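Local coordinates for extracellular solute-binding protein, family 1 (Bifidobacterium longum subsp. infantis, PDB 6FTH) that probably binds human milk oligosaccharides outside the cell and delivers them to an ABC transporter for uptake, at residues E64-E67 with D68-A71; V116-F119 with F120-P124; T185-P188 with N189-Q193. One frame throughout, in Å; residues are numbered along the deposited sequence.

Interaction 1: E64-E67 with D68-A71; sequences EVSE and DAWA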
# COMPACT_ATOMS: atom_id res chain seq x y z
N GLU A 64 -5.98 7.49 22.52
CA GLU A 64 -6.19 7.52 21.08
C GLU A 64 -5.56 8.78 20.49
O GLU A 64 -5.62 9.86 21.09
CB GLU A 64 -7.67 7.50 20.76
CG GLU A 64 -8.35 6.24 21.22
CD GLU A 64 -9.85 6.32 21.07
OE1 GLU A 64 -10.40 5.80 20.08
OE2 GLU A 64 -10.49 6.95 21.94
N VAL A 65 -4.97 8.62 19.31
CA VAL A 65 -4.40 9.73 18.56
C VAL A 65 -4.70 9.53 17.08
O VAL A 65 -4.76 8.40 16.58
CB VAL A 65 -2.89 9.85 18.79
CG1 VAL A 65 -2.60 10.00 20.28
CG2 VAL A 65 -2.17 8.63 18.24
N SER A 66 -4.89 10.64 16.36
CA SER A 66 -5.08 10.56 14.92
C SER A 66 -3.76 10.23 14.23
O SER A 66 -2.67 10.39 14.79
CB SER A 66 -5.60 11.88 14.36
OG SER A 66 -4.59 12.87 14.42
N GLU A 67 -3.87 9.76 12.99
CA GLU A 67 -2.68 9.48 12.20
C GLU A 67 -1.88 10.75 11.94
O GLU A 67 -0.65 10.75 12.04
CB GLU A 67 -3.09 8.78 10.90
CG GLU A 67 -3.52 7.33 11.14
CD GLU A 67 -4.09 6.63 9.92
OE1 GLU A 67 -4.55 7.27 8.95
OE2 GLU A 67 -4.07 5.39 9.97
N ASP A 68 -2.57 11.86 11.66
CA ASP A 68 -1.87 13.12 11.40
C ASP A 68 -1.16 13.63 12.64
O ASP A 68 -0.04 14.13 12.56
CB ASP A 68 -2.85 14.18 10.88
CG ASP A 68 -3.24 13.96 9.43
OD1 ASP A 68 -2.49 13.29 8.70
OD2 ASP A 68 -4.32 14.45 9.03
N ALA A 69 -1.80 13.50 13.81
CA ALA A 69 -1.14 13.91 15.04
C ALA A 69 0.05 13.00 15.36
O ALA A 69 1.12 13.48 15.76
CB ALA A 69 -2.14 13.92 16.20
N TRP A 70 -0.12 11.69 15.17
CA TRP A 70 0.97 10.77 15.49
C TRP A 70 2.19 11.03 14.61
O TRP A 70 3.33 10.95 15.08
CB TRP A 70 0.47 9.33 15.36
CG TRP A 70 1.53 8.33 15.64
CD1 TRP A 70 2.04 7.43 14.78
CD2 TRP A 70 2.24 8.15 16.87
NE1 TRP A 70 3.03 6.70 15.38
CE2 TRP A 70 3.17 7.11 16.67
CE3 TRP A 70 2.18 8.77 18.12
CZ2 TRP A 70 4.03 6.67 17.67
CZ3 TRP A 70 3.03 8.34 19.11
CH2 TRP A 70 3.94 7.30 18.89
N ALA A 71 1.98 11.32 13.33
CA ALA A 71 3.10 11.58 12.44
C ALA A 71 4.00 12.68 12.98
O ALA A 71 5.23 12.62 12.83
CB ALA A 71 2.56 12.00 11.08
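Val65 CG2 overlaps the first carbon of the Trp70 side chain, lying 4.0 Å from Trp70 CB. The two side chains cross at a slant. Trp70 CG stands anti to the backbone N (chi1 179°). This turn carries the indole away from the strand end, and CB remains as the part that meets Val65. Trp70 is buried. Its NE1 donates to the carbonyl of Ala90, and its ring meets that of Phe91. Val65 and Trp70 both also touch Leu33 and Val35 of strand 29-36.

Ser66 makes the polar join. Its hydroxyl swings back over its own backbone (chi1 70°) and accepts from the N-H of Ala69, in the first turn of the helix. Ser66 OG is 2.9 Å from Ala69 N, with a fairly straight N-H. This is an N-cap bond. Ser66 OG also lies 3.2 Å from Ala69 CB, so the methyl group sits close beside the oxygen. The carbonyl of the same serine starts the main-chain pattern, with Ser66 O 2.9 Å from Trp70 N. The next bond follows at once: Glu67 O is 3.0 Å from Ala71 N. Ser66 thus uses two oxygens on two successive N-H groups.

Glu67 sends its carboxylate the other way. Its chain runs out straight, and the carboxylate meets His89 and Arg408 at OE2, the first by a hydrogen bond and the second by a salt bridge.

The arrangement is a serine N-cap at a strand-to-helix junction. Strand 59-66 runs into helix 67-80, which leads on to parallel strand 86-88, with strand 29-36 between the two in the sheet. This is a beta-alpha-beta crossover, consistent with the type II periplasmic-binding-protein fold of the family.

Interaction 2: V116-F119 with F120-P124; sequences VKQF and FKEKP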
# COMPACT_ATOMS: atom_id res chain seq x y z
N VAL A 116 -0.87 -15.73 17.89
CA VAL A 116 0.15 -15.11 17.05
C VAL A 116 1.04 -16.18 16.44
O VAL A 116 1.42 -16.10 15.27
CB VAL A 116 0.98 -14.11 17.85
CG1 VAL A 116 2.11 -13.51 17.00
CG2 VAL A 116 0.11 -12.99 18.43
N LYS A 117 1.39 -17.20 17.21
CA LYS A 117 2.14 -18.32 16.63
C LYS A 117 1.36 -18.96 15.49
O LYS A 117 1.94 -19.35 14.47
CB LYS A 117 2.44 -19.38 17.70
CG LYS A 117 3.58 -19.03 18.61
CD LYS A 117 4.14 -20.27 19.30
CE LYS A 117 3.15 -20.90 20.24
NZ LYS A 117 3.84 -22.00 21.01
N GLN A 118 0.04 -19.10 15.65
CA GLN A 118 -0.76 -19.69 14.59
C GLN A 118 -0.79 -18.79 13.36
O GLN A 118 -0.68 -19.26 12.22
CB GLN A 118 -2.18 -19.95 15.11
CG GLN A 118 -3.04 -20.70 14.16
CD GLN A 118 -2.61 -22.14 14.04
OE1 GLN A 118 -2.01 -22.69 14.96
NE2 GLN A 118 -2.90 -22.74 12.90
N PHE A 119 -0.92 -17.48 13.58
CA PHE A 119 -0.79 -16.51 12.49
C PHE A 119 0.50 -16.77 11.71
O PHE A 119 0.48 -16.92 10.48
CB PHE A 119 -0.84 -15.11 13.11
CG PHE A 119 -0.66 -13.93 12.15
CD1 PHE A 119 -0.84 -14.02 10.78
CD2 PHE A 119 -0.30 -12.70 12.69
CE1 PHE A 119 -0.66 -12.92 9.96
CE2 PHE A 119 -0.14 -11.58 11.87
CZ PHE A 119 -0.32 -11.70 10.52
N PHE A 120 1.62 -16.86 12.42
CA PHE A 120 2.91 -17.03 11.77
C PHE A 120 3.06 -18.40 11.12
O PHE A 120 3.77 -18.50 10.11
CB PHE A 120 4.03 -16.81 12.79
CG PHE A 120 4.16 -15.39 13.28
CD1 PHE A 120 3.46 -14.33 12.68
CD2 PHE A 120 5.01 -15.10 14.33
CE1 PHE A 120 3.63 -13.02 13.12
CE2 PHE A 120 5.18 -13.79 14.77
CZ PHE A 120 4.47 -12.76 14.18
N LYS A 121 2.44 -19.44 11.67
CA LYS A 121 2.45 -20.75 11.03
C LYS A 121 1.74 -20.70 9.69
O LYS A 121 2.24 -21.22 8.68
CB LYS A 121 1.76 -21.79 11.92
CG LYS A 121 1.70 -23.21 11.28
CD LYS A 121 1.02 -24.23 12.18
CE LYS A 121 1.20 -25.68 11.67
NZ LYS A 121 0.73 -25.84 10.27
N GLU A 122 0.54 -20.10 9.66
CA GLU A 122 -0.25 -20.04 8.44
C GLU A 122 0.27 -19.02 7.45
O GLU A 122 0.10 -19.19 6.24
CB GLU A 122 -1.72 -19.76 8.78
CG GLU A 122 -2.35 -20.83 9.71
CD GLU A 122 -3.89 -20.78 9.82
OE1 GLU A 122 -4.56 -20.25 8.89
OE2 GLU A 122 -4.43 -21.28 10.83
N LYS A 123 0.89 -17.93 7.94
CA LYS A 123 1.38 -16.84 7.10
C LYS A 123 2.82 -16.50 7.47
O LYS A 123 3.10 -15.43 8.03
CB LYS A 123 0.46 -15.63 7.24
CG LYS A 123 -0.97 -15.96 6.79
CD LYS A 123 -1.93 -14.79 6.90
CE LYS A 123 -3.30 -15.18 6.35
NZ LYS A 123 -3.28 -15.31 4.88
N PRO A 124 3.78 -17.37 7.13
CA PRO A 124 5.17 -17.15 7.55
C PRO A 124 5.79 -15.84 7.09
O PRO A 124 6.68 -15.32 7.77
CB PRO A 124 5.92 -18.36 6.96
CG PRO A 124 5.01 -18.91 5.91
CD PRO A 124 3.62 -18.63 6.39
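The last turns of helix 114-122 close with four successive i to i+4 bonds, from Val116 O to Phe120 N at 3.0 Å through to Phe119 O to Lys123 N at 2.8 Å. Lys123 is the first residue to leave helical geometry.

Val116 and Phe120 lie side by side. Val116 CG1 sits over the Phe120 ring, 4.0 Å from its centroid, as a CH-pi contact. Phe119 and Phe120 are neighbours in sequence. Their rings meet obliquely, planes at 40°, with Phe120 CD1 over one face of Phe119 and Phe119 CD2 4.0 Å from Phe120 CE1. Lys123 CD comes in at the edge of the Phe119 ring, 3.8 Å from Phe119 CE1. Beyond it Lys123 NZ forms salt bridges with Glu335 and Asp415. The Phe119 ring also stacks on Trp412.

On the exposed side, Gln118 bends at chi2 (71°), which brings its amide up to Glu122. Gln118 NE2 donates to Glu122 OE2 at 3.0 Å, almost straight. The acceptor lies in the amide plane and uses its anti lone pair. The amide and carboxylate planes are 82° apart.

The helix is therefore two-sided: aromatic packing inward, a polar bridge outward. The amide probably steadies the Glu122 charge without neutralising it.

Interaction 3: T185-P188 with N189-Q193; sequences TEDP and NGNGQ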
# COMPACT_ATOMS: atom_id res chain seq x y z
N THR A 185 -10.73 12.90 -29.39
CA THR A 185 -11.35 13.61 -30.51
C THR A 185 -12.73 13.11 -30.89
O THR A 185 -13.44 13.81 -31.62
CB THR A 185 -10.48 13.53 -31.76
OG1 THR A 185 -10.26 12.17 -32.14
CG2 THR A 185 -9.13 14.20 -31.51
N GLU A 186 -13.14 11.92 -30.44
CA GLU A 186 -14.36 11.29 -30.91
C GLU A 186 -15.52 11.38 -29.90
O GLU A 186 -16.53 10.70 -30.09
CB GLU A 186 -14.09 9.84 -31.33
CG GLU A 186 -12.99 9.75 -32.41
CD GLU A 186 -12.63 8.35 -32.82
OE1 GLU A 186 -13.34 7.40 -32.43
OE2 GLU A 186 -11.61 8.19 -33.54
N ASP A 187 -15.44 12.23 -28.88
CA ASP A 187 -16.56 12.51 -28.00
C ASP A 187 -17.22 11.23 -27.48
O ASP A 187 -18.45 11.06 -27.58
CB ASP A 187 -17.59 13.37 -28.72
CG ASP A 187 -18.63 13.94 -27.79
OD1 ASP A 187 -18.31 14.17 -26.61
OD2 ASP A 187 -19.79 14.16 -28.23
N PRO A 188 -16.46 10.30 -26.90
CA PRO A 188 -17.08 9.04 -26.48
C PRO A 188 -18.16 9.20 -25.44
O PRO A 188 -19.05 8.35 -25.36
CB PRO A 188 -15.89 8.22 -25.95
CG PRO A 188 -14.86 9.24 -25.58
CD PRO A 188 -15.01 10.30 -26.66
N ASN A 189 -18.14 10.26 -24.64
CA ASN A 189 -19.21 10.44 -23.66
C ASN A 189 -20.45 11.13 -24.23
O ASN A 189 -21.42 11.30 -23.49
CB ASN A 189 -18.73 11.09 -22.35
CG ASN A 189 -18.43 12.58 -22.46
OD1 ASN A 189 -18.82 13.25 -23.42
ND2 ASN A 189 -17.78 13.12 -21.43
N GLY A 190 -20.41 11.53 -25.50
CA GLY A 190 -21.60 11.92 -26.23
C GLY A 190 -22.13 13.31 -25.96
O GLY A 190 -23.22 13.63 -26.44
N ASN A 191 -21.44 14.15 -25.21
CA ASN A 191 -22.04 15.42 -24.84
C ASN A 191 -21.69 16.56 -25.79
O ASN A 191 -22.12 17.70 -25.54
CB ASN A 191 -21.71 15.79 -23.39
CG ASN A 191 -20.23 16.01 -23.15
OD1 ASN A 191 -19.43 16.07 -24.09
ND2 ASN A 191 -19.87 16.15 -21.89
N GLY A 192 -20.97 16.27 -26.86
CA GLY A 192 -20.51 17.27 -27.81
C GLY A 192 -19.30 18.07 -27.39
O GLY A 192 -18.68 18.72 -28.25
N GLN A 193 -18.92 18.07 -26.11
CA GLN A 193 -17.80 18.86 -25.65
C GLN A 193 -16.53 18.03 -25.71
O GLN A 193 -16.56 16.81 -25.53
CB GLN A 193 -18.02 19.31 -24.20
CG GLN A 193 -19.21 20.26 -24.00
CD GLN A 193 -18.96 21.61 -24.66
OE1 GLN A 193 -17.95 22.25 -24.38
NE2 GLN A 193 -19.87 22.04 -25.54
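The Asp187 carboxylate is met at its OD2 by the backbone N of Gly192, at 2.8 Å. The donor comes in on the syn side, tilted 28° out of the carboxylate plane. The Asn191 amide lies nearby, its plane turned 27° from that of the carboxylate. The other oxygen, Asp187 OD1, faces other oxygens: Asn189 OD1 is 3.4 Å away and Gln193 O is 3.3 Å away. With chi1 at -168° the carboxylate is turned from its own backbone N and reaches Gly192.

The backbone of Asp187 works as well. Its carbonyl accepts from Gly190 N, with Asp187 O to Gly190 N at 2.9 Å. This N-H sits above the carbonyl plane and closes a type I beta turn from Asp187 to Gly190. Pro188 takes the second place in the turn, and its ring packs on Trp161 of helix 159-165.

The run Asp187, Asn189, Asn191, Gln193, Asp195, Glu196 resembles the EF-hand-like calcium loop of AlgQ-type relatives. The gathering of Asp187 OD1, Asn189 OD1, Gln193 O and Glu196 OE2 is consistent with a cation site, though whether a metal is bound is not settled here. Glu196 OE2 lies close to Asp187 OD1, a pair of like charges that a cation would be expected to ease.

Asn189 helps to shape the loop. Its OD1 accepts from Asn191 N at 3.3 Å, an Asx turn. Its ND2 donates to the carbonyl of Ala290 and to Asp195, and its backbone N donates to Glu196. Gly190 and Gly192 both have positive phi, which suits glycine. They let the chain curl round the aspartate between helix 173-185 and strand 197-199.

The three contacts are separate local features that follow one another along the chain. Interactions 1 and 2 are the closer pair, with centres 29 Å apart and nearest atoms about 18 Å apart. Interaction 1 starts a helix and interaction 2 ends one. Interaction 3 is a loop outside regular structure. It leads to strand 197-199, which belongs to a different sheet from strand 59-66 of interaction 1. Its centre is 45 Å from that of interaction 1 and 54 Å from that of interaction 2. Interactions 2 and 3 lie on opposite sides of the chain's centre. None of the three can be tied to sugar binding from its geometry.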